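PDB 4Q3M: MGS-M4 from Unidentified, which probably reduces carbonyl compounds as an aldo-keto reductase built on a TIM barrel, although its substrate is unknown. Local coordinates for residues 12-17 and 242-247; 32-37 and 235-240; 102-107 and 154-159; 112-117 and 144-149; 198-203 and 257-262. All blocks are in the same frame, centred on the assembly; numbering follows the deposited sequence.

Starting from the N terminus, the turn at 12-17 waits longest for its partner: contact 1 closes when the chain reaches 242-247. Within that loop, contact 2 joins helix 26-37 to helix 234-241, bringing the first and last parts of the TIM barrel together on its outside. Further in, contact 3 packs strand 102-105 against strand 156-160 in the barrel interior, and the span between them holds contact 4, where helices 111-126 and 140-149 meet in the outer layer. Contacts 3 and 4 touch through Ile105 and Pro154. Contact 5, 198-203 with 257-262, opens after both have closed and crosses contacts 1 and 2, tying a late helix to the C-terminal loop.

Contact 1 of 5, residues 12-17 and 242-247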
# COMPACT_ATOMS: atom_id res chain seq x y z
N MET A 12 -16.43 -15.92 16.23
CA MET A 12 -15.97 -14.55 16.44
C MET A 12 -17.07 -13.57 16.04
O MET A 12 -17.48 -13.54 14.88
CB MET A 12 -14.70 -14.28 15.63
CG MET A 12 -14.14 -12.88 15.78
SD MET A 12 -12.73 -12.60 14.68
CE MET A 12 -12.20 -10.98 15.21
N PRO A 13 -17.58 -12.79 17.01
CA PRO A 13 -18.60 -11.78 16.75
C PRO A 13 -18.20 -10.85 15.61
O PRO A 13 -17.15 -10.21 15.69
CB PRO A 13 -18.69 -11.02 18.07
CG PRO A 13 -18.29 -12.03 19.10
CD PRO A 13 -17.23 -12.86 18.44
N ILE A 14 -19.01 -10.80 14.56
CA ILE A 14 -18.66 -10.08 13.34
C ILE A 14 -18.53 -8.58 13.58
O ILE A 14 -17.92 -7.87 12.78
CB ILE A 14 -19.70 -10.34 12.23
CG1 ILE A 14 -19.08 -10.10 10.85
CG2 ILE A 14 -20.95 -9.49 12.43
CD1 ILE A 14 -20.00 -10.45 9.70
N ILE A 15 -19.08 -8.10 14.69
CA ILE A 15 -18.91 -6.70 15.08
C ILE A 15 -18.27 -6.63 16.46
O ILE A 15 -18.44 -7.52 17.28
CB ILE A 15 -20.26 -5.94 15.08
CG1 ILE A 15 -20.01 -4.42 15.10
CG2 ILE A 15 -21.14 -6.37 16.24
CD1 ILE A 15 -21.27 -3.60 15.14
N GLY A 16 -17.50 -5.57 16.69
CA GLY A 16 -16.84 -5.37 17.96
C GLY A 16 -16.46 -3.92 18.18
O GLY A 16 -16.43 -3.13 17.24
N LEU A 17 -16.17 -3.57 19.43
CA LEU A 17 -15.76 -2.21 19.75
C LEU A 17 -14.27 -2.01 19.51
O LEU A 17 -13.44 -2.80 19.97
CB LEU A 17 -16.09 -1.87 21.20
CG LEU A 17 -15.57 -0.52 21.68
CD1 LEU A 17 -16.23 0.62 20.91
CD2 LEU A 17 -15.76 -0.35 23.18
N ASP A 242 -26.39 -0.81 16.11
CA ASP A 242 -27.71 -0.97 15.50
C ASP A 242 -27.56 -1.19 14.00
O ASP A 242 -27.80 -0.29 13.20
CB ASP A 242 -28.59 0.25 15.78
CG ASP A 242 -30.03 0.03 15.38
OD1 ASP A 242 -30.46 -1.14 15.32
OD2 ASP A 242 -30.74 1.03 15.14
N VAL A 243 -27.17 -2.41 13.63
CA VAL A 243 -26.81 -2.71 12.26
C VAL A 243 -27.31 -4.11 11.87
O VAL A 243 -26.96 -4.65 10.82
CB VAL A 243 -25.27 -2.60 12.06
CG1 VAL A 243 -24.56 -3.81 12.64
CG2 VAL A 243 -24.92 -2.38 10.60
N PHE A 244 -28.17 -4.67 12.72
CA PHE A 244 -28.70 -6.01 12.48
C PHE A 244 -30.22 -6.01 12.36
O PHE A 244 -30.86 -7.03 12.60
CB PHE A 244 -28.27 -6.95 13.61
CG PHE A 244 -26.79 -6.98 13.84
CD1 PHE A 244 -25.95 -7.69 13.00
CD2 PHE A 244 -26.23 -6.29 14.91
CE1 PHE A 244 -24.59 -7.72 13.22
CE2 PHE A 244 -24.87 -6.31 15.13
CZ PHE A 244 -24.04 -7.02 14.28
N ASP A 245 -30.78 -4.87 11.98
CA ASP A 245 -32.23 -4.76 11.81
C ASP A 245 -32.59 -4.38 10.38
O ASP A 245 -33.74 -4.05 10.08
CB ASP A 245 -32.81 -3.74 12.79
CG ASP A 245 -32.21 -2.35 12.61
OD1 ASP A 245 -31.09 -2.25 12.08
OD2 ASP A 245 -32.88 -1.37 13.00
N PHE A 246 -31.60 -4.44 9.49
CA PHE A 246 -31.83 -4.15 8.08
C PHE A 246 -30.78 -4.83 7.20
O PHE A 246 -29.82 -5.42 7.71
CB PHE A 246 -31.83 -2.64 7.83
CG PHE A 246 -30.46 -2.04 7.71
CD1 PHE A 246 -30.01 -1.55 6.49
CD2 PHE A 246 -29.62 -1.96 8.81
CE1 PHE A 246 -28.75 -0.99 6.37
CE2 PHE A 246 -28.36 -1.40 8.70
CZ PHE A 246 -27.92 -0.92 7.48
N THR A 247 -30.97 -4.74 5.89
CA THR A 247 -30.08 -5.39 4.94
C THR A 247 -29.78 -4.48 3.75
O THR A 247 -30.46 -3.48 3.54
CB THR A 247 -30.69 -6.71 4.43
OG1 THR A 247 -29.81 -7.30 3.46
CG2 THR A 247 -32.05 -6.46 3.79
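Ile15 sets its CG2 methyl at the edge of the Phe244 ring, in the ring plane and 3.6 Å from Phe244 CZ. This joins the two ends of the TIM barrel: residues 12-17 run from the N-terminal hairpin, strands 3-5 and 11-13, toward strand 17-18, while 242-247 form the loop that leaves helix 234-241. The ring meets the isoleucines with its edge. Next along the same rim, Ile14 brings its own CG2 to 4.1 Å from Phe244 CE1, so two beta-branched side chains share one aromatic edge. In Ile15 the ethyl arm is anti to the backbone N (chi1 -164°), which sends CD1 onward past the ring toward Val243 and leaves CG2 for Phe244.

No hydrogen bond crosses between the two segments; what they share is apolar surface, and most of the residues that touch are buried. Around this core, His2 packs on both Ile14 and Phe244, and backbone bonds between Ile14 and Val227 fix the turn to strand 226-227. Farther along the loop, Asp245 makes a salt bridge with Lys210. With an alanine in place of Phe244, the CG2 methyls of Ile14 and Ile15 would probably lose their common partner, leaving a gap between the turn and the loop. Val243 supports the ring from within its own segment and also reaches across: its CG1 sits 3.5 Å above the plane of the Phe244 ring, over the centre, and lies 4.1 Å from Ile15 CD1.

Contact 2 of 5, residues 32-37 and 235-240; sequences KAALEG and ERIVQN
Ile237 presses its CG2 methyl onto Ala34, 3.7 Å from CB and 3.8 Å from CA, and this is the tight part of the contact. Helix 26-37, which follows strand 17-18, and helix 234-241, which follows strand 226-227, are neighbours in the ring of helices around the TIM barrel, so their meeting helps to close that ring where the chain's first and last barrel strands come together. The alanine lets the backbones come close: the CA atoms of Ala34 and Ile237 are 6.2 Å apart. With chi1 at -61°, the CG2 branch of Ile237 is anti to its backbone N and drops onto Ala34, while the longer branch carries CD1 toward Ala33.

That second touch is looser, with Ala33 CB 4.4 Å from Ile237 CD1. On the solvent side the backbones stay as close, Gly37 CA lying 6.0 Å from Val238 CA, but the side chains mesh little: Gly37 has none to give, and Val238 CG2 stops 5.0 Å from Ala33 O. On the buried side the packing goes on beyond the pair. Leu17 CD2 and the Tyr39 side chain both rest on Ala34, and the Tyr39 hydroxyl is hydrogen-bonded to Ile237 O. Asn240, one turn on, packs on Tyr39 and Pro213.

Across the two segments there is neither a hydrogen bond nor a salt bridge. Directly between them the contact is apolar packing, and small residues facing one branched side chain probably allow the close approach.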
# COMPACT_ATOMS: atom_id res chain seq x y z
N LYS A 32 -17.69 -0.68 28.58
CA LYS A 32 -18.93 -1.05 29.27
C LYS A 32 -20.15 -0.47 28.57
O LYS A 32 -21.18 -1.14 28.46
CB LYS A 32 -18.90 -0.60 30.72
CG LYS A 32 -20.13 -1.01 31.51
CD LYS A 32 -19.76 -1.89 32.68
CE LYS A 32 -18.77 -1.19 33.60
NZ LYS A 32 -18.50 -1.99 34.82
N ALA A 33 -20.04 0.76 28.09
CA ALA A 33 -21.12 1.39 27.34
C ALA A 33 -21.43 0.57 26.09
O ALA A 33 -22.56 0.57 25.60
CB ALA A 33 -20.75 2.82 26.96
N ALA A 34 -20.42 -0.14 25.60
CA ALA A 34 -20.59 -1.04 24.47
C ALA A 34 -21.13 -2.39 24.93
O ALA A 34 -22.06 -2.93 24.33
CB ALA A 34 -19.26 -1.22 23.74
N LEU A 35 -20.54 -2.93 25.99
CA LEU A 35 -20.96 -4.23 26.53
C LEU A 35 -22.43 -4.22 26.95
O LEU A 35 -23.15 -5.19 26.74
CB LEU A 35 -20.08 -4.62 27.72
CG LEU A 35 -18.68 -5.16 27.38
CD1 LEU A 35 -17.87 -5.38 28.65
CD2 LEU A 35 -18.78 -6.44 26.58
N GLU A 36 -22.87 -3.11 27.54
CA GLU A 36 -24.26 -2.95 27.92
C GLU A 36 -25.14 -2.82 26.68
O GLU A 36 -26.30 -3.24 26.68
CB GLU A 36 -24.45 -1.73 28.82
CG GLU A 36 -23.78 -1.84 30.18
CD GLU A 36 -23.88 -0.57 30.99
OE1 GLU A 36 -23.43 -0.56 32.16
OE2 GLU A 36 -24.41 0.43 30.46
N GLY A 37 -24.58 -2.24 25.63
CA GLY A 37 -25.31 -2.02 24.39
C GLY A 37 -25.55 -3.29 23.60
O GLY A 37 -26.43 -3.35 22.75
N GLU A 235 -23.31 7.28 22.53
CA GLU A 235 -24.40 7.31 21.56
C GLU A 235 -24.01 6.63 20.25
O GLU A 235 -24.72 5.76 19.76
CB GLU A 235 -24.85 8.74 21.28
CG GLU A 235 -25.67 8.89 20.01
CD GLU A 235 -26.78 9.92 20.14
OE1 GLU A 235 -26.50 11.03 20.64
OE2 GLU A 235 -27.92 9.62 19.73
N ARG A 236 -22.87 7.04 19.69
CA ARG A 236 -22.42 6.50 18.41
C ARG A 236 -22.03 5.03 18.54
O ARG A 236 -22.08 4.29 17.57
CB ARG A 236 -21.25 7.32 17.86
CG ARG A 236 -21.48 7.84 16.46
CD ARG A 236 -20.22 8.44 15.86
NE ARG A 236 -20.43 8.85 14.47
CZ ARG A 236 -19.45 9.24 13.66
NH1 ARG A 236 -18.20 9.28 14.09
NH2 ARG A 236 -19.74 9.59 12.41
N ILE A 237 -21.65 4.63 19.75
CA ILE A 237 -21.36 3.23 20.03
C ILE A 237 -22.61 2.38 19.84
O ILE A 237 -22.56 1.29 19.28
CB ILE A 237 -20.81 3.04 21.46
CG1 ILE A 237 -19.51 3.82 21.64
CG2 ILE A 237 -20.58 1.56 21.75
CD1 ILE A 237 -18.95 3.76 23.04
N VAL A 238 -23.74 2.91 20.31
CA VAL A 238 -25.03 2.24 20.17
C VAL A 238 -25.48 2.25 18.71
O VAL A 238 -25.99 1.25 18.20
CB VAL A 238 -26.11 2.89 21.05
CG1 VAL A 238 -27.45 2.21 20.84
CG2 VAL A 238 -25.70 2.84 22.51
N GLN A 239 -25.28 3.39 18.05
CA GLN A 239 -25.63 3.53 16.64
C GLN A 239 -24.83 2.56 15.77
O GLN A 239 -25.39 1.89 14.90
CB GLN A 239 -25.40 4.96 16.16
CG GLN A 239 -26.31 5.99 16.82
CD GLN A 239 -26.08 7.39 16.28
OE1 GLN A 239 -25.17 7.62 15.49
NE2 GLN A 239 -26.91 8.33 16.71
N ASN A 240 -23.53 2.48 16.03
CA ASN A 240 -22.65 1.59 15.28
C ASN A 240 -23.01 0.12 15.48
O ASN A 240 -22.62 -0.73 14.68
CB ASN A 240 -21.20 1.83 15.68
CG ASN A 240 -20.65 3.13 15.15
OD1 ASN A 240 -21.40 3.99 14.68
ND2 ASN A 240 -19.33 3.30 15.22

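Contact 3 of 5, residues 102-107 and 154-159; sequences LYLIHW and PMVNQV
Val156 faces two leucines at once: its CG2 lies 3.9 Å from Leu102 CD2, and its CG1 lies 4.1 Å from Leu104 CD2. The second methyl of Leu104 reaches further along strand 156-160, where CD1 packs on Gln158, 3.9 Å from CB and 3.5 Å from NE2. Leu104 and Gln158 cross at about a right angle. Gln158 has its CG anti to the backbone N (chi1 -178°) and stays extended beyond it, and this carries the amide over the leucine methyl.

The amide nitrogen takes its polar partners elsewhere: Gln158 NE2 is hydrogen-bonded to Glu182 OE1 and to Asp43 OD1, so the leucine gives it only an apolar flank. Those two acceptors are likely to fix how the amide is turned. At the other end of the contact, Met12 touches both members of the pair, with CE on Leu102 and SD near Val156. Behind the side chains, backbone bonds hold Leu102 to Val70 and Thr72, while Gln158 O receives a bond from Ser136 OG.

The two strands are not sheet neighbours, since strand 133-136 runs between them. Their axes pass 8.2 Å apart at an angle of 59°, and the side chains meet across the curve of the sheet. All are buried, as befits inward-facing residues that fill the interior of a TIM barrel.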
# COMPACT_ATOMS: atom_id res chain seq x y z
N LEU A 102 -8.24 -13.83 20.79
CA LEU A 102 -7.48 -13.64 19.56
C LEU A 102 -6.22 -12.82 19.81
O LEU A 102 -6.26 -11.79 20.48
CB LEU A 102 -8.35 -12.96 18.49
CG LEU A 102 -7.72 -12.66 17.13
CD1 LEU A 102 -7.19 -13.93 16.49
CD2 LEU A 102 -8.72 -11.97 16.22
N TYR A 103 -5.10 -13.28 19.26
CA TYR A 103 -3.83 -12.57 19.38
C TYR A 103 -3.24 -12.32 18.00
O TYR A 103 -3.08 -13.25 17.21
CB TYR A 103 -2.86 -13.37 20.26
CG TYR A 103 -1.76 -12.54 20.88
CD1 TYR A 103 -2.04 -11.31 21.46
CD2 TYR A 103 -0.45 -12.99 20.91
CE1 TYR A 103 -1.04 -10.54 22.04
CE2 TYR A 103 0.56 -12.24 21.49
CZ TYR A 103 0.26 -11.02 22.05
OH TYR A 103 1.25 -10.26 22.62
N LEU A 104 -2.92 -11.06 17.72
CA LEU A 104 -2.47 -10.68 16.38
C LEU A 104 -1.07 -10.08 16.37
O LEU A 104 -0.65 -9.42 17.33
CB LEU A 104 -3.44 -9.67 15.76
CG LEU A 104 -4.92 -10.05 15.66
CD1 LEU A 104 -5.73 -8.88 15.12
CD2 LEU A 104 -5.11 -11.28 14.79
N ILE A 105 -0.34 -10.31 15.28
CA ILE A 105 0.88 -9.57 15.00
C ILE A 105 0.48 -8.23 14.39
O ILE A 105 -0.16 -8.19 13.34
CB ILE A 105 1.82 -10.33 14.05
CG1 ILE A 105 2.11 -11.74 14.58
CG2 ILE A 105 3.11 -9.56 13.84
CD1 ILE A 105 3.02 -12.56 13.69
N HIS A 106 0.85 -7.14 15.06
CA HIS A 106 0.33 -5.82 14.72
C HIS A 106 0.80 -5.33 13.35
O HIS A 106 0.01 -4.83 12.55
CB HIS A 106 0.72 -4.81 15.80
CG HIS A 106 -0.25 -3.68 15.94
ND1 HIS A 106 -0.47 -3.04 17.15
CD2 HIS A 106 -1.06 -3.07 15.04
CE1 HIS A 106 -1.38 -2.09 16.98
NE2 HIS A 106 -1.75 -2.09 15.71
N TRP A 107 2.10 -5.47 13.08
CA TRP A 107 2.66 -5.04 11.80
C TRP A 107 3.68 -6.04 11.28
O TRP A 107 4.22 -6.86 12.03
CB TRP A 107 3.33 -3.66 11.94
CG TRP A 107 2.39 -2.55 12.29
CD1 TRP A 107 2.04 -2.13 13.54
CD2 TRP A 107 1.70 -1.69 11.37
NE1 TRP A 107 1.17 -1.07 13.46
CE2 TRP A 107 0.94 -0.78 12.14
CE3 TRP A 107 1.65 -1.60 9.97
CZ2 TRP A 107 0.14 0.20 11.56
CZ3 TRP A 107 0.85 -0.62 9.40
CH2 TRP A 107 0.11 0.27 10.19
N PRO A 154 -2.72 -19.10 9.76
CA PRO A 154 -3.33 -17.84 10.19
C PRO A 154 -4.85 -17.88 10.09
O PRO A 154 -5.39 -18.44 9.13
CB PRO A 154 -2.75 -16.81 9.21
CG PRO A 154 -1.44 -17.38 8.82
CD PRO A 154 -1.65 -18.87 8.77
N MET A 155 -5.53 -17.29 11.07
CA MET A 155 -6.98 -17.36 11.13
C MET A 155 -7.63 -16.01 10.85
O MET A 155 -8.75 -15.94 10.36
CB MET A 155 -7.43 -17.88 12.50
CG MET A 155 -6.73 -19.16 12.92
SD MET A 155 -7.15 -19.69 14.59
CE MET A 155 -6.09 -21.12 14.77
N VAL A 156 -6.91 -14.93 11.17
CA VAL A 156 -7.44 -13.58 11.02
C VAL A 156 -6.38 -12.62 10.48
O VAL A 156 -5.23 -12.64 10.92
CB VAL A 156 -7.97 -13.03 12.37
CG1 VAL A 156 -8.31 -11.55 12.27
CG2 VAL A 156 -9.19 -13.83 12.83
N ASN A 157 -6.77 -11.78 9.52
CA ASN A 157 -5.92 -10.70 9.05
C ASN A 157 -6.64 -9.36 9.19
O ASN A 157 -7.51 -9.02 8.39
CB ASN A 157 -5.51 -10.93 7.59
CG ASN A 157 -4.50 -9.90 7.10
OD1 ASN A 157 -3.83 -9.24 7.90
ND2 ASN A 157 -4.40 -9.76 5.79
N GLN A 158 -6.27 -8.59 10.22
CA GLN A 158 -6.90 -7.30 10.46
C GLN A 158 -6.20 -6.18 9.69
O GLN A 158 -5.07 -5.82 9.99
CB GLN A 158 -6.91 -6.97 11.96
CG GLN A 158 -7.60 -5.65 12.27
CD GLN A 158 -7.55 -5.30 13.75
OE1 GLN A 158 -7.13 -4.20 14.12
NE2 GLN A 158 -7.98 -6.22 14.60
N VAL A 159 -6.89 -5.64 8.69
CA VAL A 159 -6.32 -4.58 7.86
C VAL A 159 -7.29 -3.42 7.66
O VAL A 159 -8.50 -3.57 7.83
CB VAL A 159 -5.90 -5.12 6.48
CG1 VAL A 159 -4.72 -6.07 6.60
CG2 VAL A 159 -7.08 -5.80 5.80

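Contact 4 of 5, residues 112-117 and 144-149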
# COMPACT_ATOMS: atom_id res chain seq x y z
N ASP A 112 11.46 -13.25 8.89
CA ASP A 112 12.05 -13.97 10.01
C ASP A 112 11.44 -13.53 11.34
O ASP A 112 11.17 -14.36 12.21
CB ASP A 112 13.56 -13.77 10.04
CG ASP A 112 14.24 -14.61 11.10
OD1 ASP A 112 14.57 -15.78 10.81
OD2 ASP A 112 14.44 -14.11 12.23
N ASN A 113 11.22 -12.23 11.50
CA ASN A 113 10.57 -11.70 12.69
C ASN A 113 9.12 -12.15 12.78
O ASN A 113 8.59 -12.36 13.87
CB ASN A 113 10.65 -10.18 12.73
CG ASN A 113 12.01 -9.67 13.17
OD1 ASN A 113 12.75 -10.37 13.86
ND2 ASN A 113 12.34 -8.45 12.78
N ALA A 114 8.48 -12.29 11.62
CA ALA A 114 7.09 -12.73 11.56
C ALA A 114 6.97 -14.19 11.99
O ALA A 114 6.12 -14.53 12.82
CB ALA A 114 6.53 -12.53 10.16
N LEU A 115 7.82 -15.04 11.43
CA LEU A 115 7.77 -16.47 11.71
C LEU A 115 8.20 -16.77 13.14
O LEU A 115 7.60 -17.62 13.81
CB LEU A 115 8.66 -17.23 10.72
CG LEU A 115 8.64 -18.76 10.83
CD1 LEU A 115 7.22 -19.28 10.72
CD2 LEU A 115 9.54 -19.38 9.78
N SER A 116 9.23 -16.08 13.62
CA SER A 116 9.73 -16.27 14.98
C SER A 116 8.67 -15.87 16.00
O SER A 116 8.50 -16.52 17.02
CB SER A 116 11.01 -15.47 15.21
OG SER A 116 11.52 -15.70 16.51
N THR A 117 7.98 -14.78 15.69
CA THR A 117 6.87 -14.32 16.51
C THR A 117 5.70 -15.28 16.48
O THR A 117 5.08 -15.57 17.51
CB THR A 117 6.38 -12.94 16.04
OG1 THR A 117 7.44 -11.98 16.18
CG2 THR A 117 5.17 -12.52 16.82
N MET A 144 1.50 -15.27 2.28
CA MET A 144 2.03 -16.43 1.56
C MET A 144 3.16 -17.09 2.33
O MET A 144 3.29 -18.32 2.33
CB MET A 144 2.52 -16.03 0.16
CG MET A 144 1.43 -15.52 -0.77
SD MET A 144 1.89 -15.52 -2.51
CE MET A 144 3.24 -14.35 -2.52
N TYR A 145 3.97 -16.28 3.00
CA TYR A 145 5.09 -16.78 3.79
C TYR A 145 4.60 -17.55 5.01
O TYR A 145 5.14 -18.60 5.35
CB TYR A 145 6.00 -15.63 4.21
CG TYR A 145 7.25 -16.08 4.94
CD1 TYR A 145 8.37 -16.51 4.24
CD2 TYR A 145 7.31 -16.06 6.33
CE1 TYR A 145 9.51 -16.93 4.90
CE2 TYR A 145 8.45 -16.47 7.00
CZ TYR A 145 9.54 -16.90 6.28
OH TYR A 145 10.68 -17.31 6.94
N LEU A 146 3.64 -16.99 5.70
CA LEU A 146 3.02 -17.64 6.81
C LEU A 146 2.22 -18.92 6.44
O LEU A 146 2.30 -19.90 7.14
CB LEU A 146 2.16 -16.62 7.54
CG LEU A 146 2.49 -16.27 8.97
CD1 LEU A 146 3.97 -16.09 9.19
CD2 LEU A 146 1.78 -15.01 9.35
N MET A 147 1.48 -18.90 5.34
CA MET A 147 0.77 -20.06 4.82
C MET A 147 1.74 -21.21 4.54
O MET A 147 1.43 -22.37 4.78
CB MET A 147 0.00 -19.71 3.54
CG MET A 147 -1.16 -18.75 3.76
SD MET A 147 -2.38 -19.38 4.92
CE MET A 147 -2.89 -20.88 4.08
N GLU A 148 2.92 -20.86 4.04
CA GLU A 148 3.93 -21.84 3.70
C GLU A 148 4.63 -22.42 4.94
O GLU A 148 4.88 -23.62 5.01
CB GLU A 148 4.97 -21.23 2.76
CG GLU A 148 6.09 -22.18 2.35
CD GLU A 148 5.61 -23.29 1.43
OE1 GLU A 148 4.55 -23.11 0.79
OE2 GLU A 148 6.29 -24.33 1.36
N ASN A 149 4.94 -21.56 5.90
CA ASN A 149 5.82 -21.95 7.00
C ASN A 149 5.14 -22.22 8.34
O ASN A 149 5.73 -22.86 9.21
CB ASN A 149 6.90 -20.88 7.19
CG ASN A 149 7.86 -20.81 6.02
OD1 ASN A 149 8.69 -21.70 5.83
ND2 ASN A 149 7.76 -19.75 5.23
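Leu115 of helix 111-126 packs against Tyr145 and Asn149 of helix 140-149 in a helix-helix contact of the TIM barrel's outer layer. The helices follow the adjacent strands 102-105 and 133-136. Their axes approach to 10.4 Å and cross at -44°. Leu115 holds CG anti to the backbone N (chi1 -176°), which points both methyls at the other helix. Its CB lies near the plane of the Tyr145 ring at the edge, 3.8 Å from CE2, and CD2 reaches the hydroxyl, 3.7 Å from OH. The other methyl, CD1, rests 3.9 Å from Asn149 CB. An alanine in place of Leu115 would keep CB at the ring edge but would probably leave the Tyr145 hydroxyl and Asn149 CB without their methyl partners. Deeper in, Ala114 CB only grazes Leu146 CD1.

Beyond the pair, Arg119 bonds to Asn149 O, Tyr111 meets the tyrosine ring, and Met144 packs on Met144 of the second subunit. Asn149 also steadies Tyr145 from within its own helix: its ND2 sits 3.3 Å above the ring centre and donates to Tyr145 O at 2.9 Å, while the backbone N of Asn149 reaches that same oxygen from the opposite face of the carbonyl plane.

Contact 5 of 5, residues 198-203 and 257-262; sequences NETMAK and RSVNTG
With chi1 at -44°, Val259 sets CG1 anti to its carbonyl carbon and drives it at Thr200, whose CB lies 3.6 Å from that methyl. Met201 comes in from beside it: its chain turns back at chi2 (-59°), bringing CE to 4.0 Å from Val259 CG2 and as near to CG1. A third neighbour, Asn198, crosses the valine at a slant, with ND2 4.0 Å from Val259 CB. One branched side chain is thus seated against the first turn of helix 199-207.

That first turn is itself secured by an N-cap. Asn198 OD1 accepts from Met201 N at 2.6 Å, with the donor in the carbonyl plane and the bond nearly straight at 164°. The same side chain therefore caps the helix through its oxygen and flanks Val259. In the TIM barrel the helix belongs to the long connection after strand 180-184, and Val259 sits in a type I beta turn, Arg257 to Asn260, just past helix 250-257. Val163 packs on both Met201 and Val259, adding the loop beyond strand 156-160 to the cluster; Ile212 and Ile215 cover Met201 from helix 212-222. The turn's outer residues look to the dimer instead: Arg257 NH2 makes a salt bridge with Asp273 OD1 of the second subunit, and Asn260 ND2 is hydrogen-bonded to OD2 of that same aspartate.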
# COMPACT_ATOMS: atom_id res chain seq x y z
N ASN A 198 -19.70 11.77 1.54
CA ASN A 198 -19.92 10.95 0.36
C ASN A 198 -21.38 10.95 -0.08
O ASN A 198 -22.26 10.54 0.67
CB ASN A 198 -19.46 9.51 0.61
CG ASN A 198 -19.50 8.66 -0.64
OD1 ASN A 198 -20.52 8.06 -0.97
ND2 ASN A 198 -18.38 8.61 -1.36
N GLU A 199 -21.62 11.42 -1.30
CA GLU A 199 -22.97 11.51 -1.84
C GLU A 199 -23.66 10.16 -1.94
O GLU A 199 -24.84 10.03 -1.60
CB GLU A 199 -22.94 12.15 -3.23
CG GLU A 199 -24.30 12.18 -3.89
CD GLU A 199 -24.22 12.58 -5.34
OE1 GLU A 199 -23.18 12.33 -5.98
OE2 GLU A 199 -25.20 13.17 -5.85
N THR A 200 -22.93 9.16 -2.41
CA THR A 200 -23.48 7.82 -2.57
C THR A 200 -23.84 7.22 -1.22
O THR A 200 -24.92 6.67 -1.05
CB THR A 200 -22.49 6.89 -3.30
OG1 THR A 200 -22.15 7.45 -4.57
CG2 THR A 200 -23.11 5.51 -3.51
N MET A 201 -22.93 7.34 -0.25
CA MET A 201 -23.19 6.87 1.10
C MET A 201 -24.36 7.61 1.74
O MET A 201 -25.15 7.02 2.47
CB MET A 201 -21.94 7.02 1.98
CG MET A 201 -20.78 6.12 1.60
SD MET A 201 -21.18 4.36 1.67
CE MET A 201 -21.29 4.00 -0.08
N ALA A 202 -24.46 8.90 1.45
CA ALA A 202 -25.51 9.74 2.02
C ALA A 202 -26.87 9.39 1.44
O ALA A 202 -27.88 9.43 2.14
CB ALA A 202 -25.20 11.21 1.78
N LYS A 203 -26.89 9.04 0.15
CA LYS A 203 -28.14 8.71 -0.52
C LYS A 203 -28.71 7.40 0.02
O LYS A 203 -29.84 7.37 0.50
CB LYS A 203 -27.94 8.60 -2.04
CG LYS A 203 -28.82 7.56 -2.72
CD LYS A 203 -28.10 6.86 -3.86
CE LYS A 203 -28.97 5.78 -4.50
NZ LYS A 203 -29.15 4.60 -3.61
N ARG A 257 -19.83 -0.17 -4.27
CA ARG A 257 -18.63 -0.67 -4.93
C ARG A 257 -17.87 0.43 -5.66
O ARG A 257 -16.64 0.44 -5.69
CB ARG A 257 -18.99 -1.79 -5.91
CG ARG A 257 -17.81 -2.37 -6.67
CD ARG A 257 -16.78 -2.95 -5.72
NE ARG A 257 -15.58 -3.41 -6.42
CZ ARG A 257 -14.52 -2.65 -6.65
NH1 ARG A 257 -14.50 -1.39 -6.23
NH2 ARG A 257 -13.47 -3.14 -7.29
N SER A 258 -18.60 1.37 -6.25
CA SER A 258 -18.01 2.41 -7.09
C SER A 258 -17.29 3.49 -6.29
O SER A 258 -16.45 4.22 -6.83
CB SER A 258 -19.08 3.05 -7.97
OG SER A 258 -19.59 2.13 -8.91
N VAL A 259 -17.60 3.61 -5.00
CA VAL A 259 -17.02 4.68 -4.19
C VAL A 259 -15.62 4.32 -3.71
O VAL A 259 -15.01 5.06 -2.93
CB VAL A 259 -17.92 5.01 -2.98
CG1 VAL A 259 -19.37 5.07 -3.41
CG2 VAL A 259 -17.75 3.99 -1.87
N ASN A 260 -15.10 3.20 -4.19
CA ASN A 260 -13.71 2.82 -3.93
C ASN A 260 -12.75 3.73 -4.69
O ASN A 260 -12.91 3.93 -5.90
CB ASN A 260 -13.46 1.36 -4.31
CG ASN A 260 -12.07 0.89 -3.93
OD1 ASN A 260 -11.65 1.01 -2.78
ND2 ASN A 260 -11.35 0.35 -4.91
N THR A 261 -11.76 4.26 -4.00
CA THR A 261 -10.78 5.14 -4.62
C THR A 261 -9.39 4.51 -4.59
O THR A 261 -8.57 4.74 -5.49
CB THR A 261 -10.72 6.51 -3.94
OG1 THR A 261 -10.25 6.36 -2.59
CG2 THR A 261 -12.10 7.16 -3.92
N GLY A 262 -9.13 3.71 -3.56
CA GLY A 262 -7.84 3.05 -3.42
C GLY A 262 -6.84 3.90 -2.66
O GLY A 262 -5.66 3.57 -2.60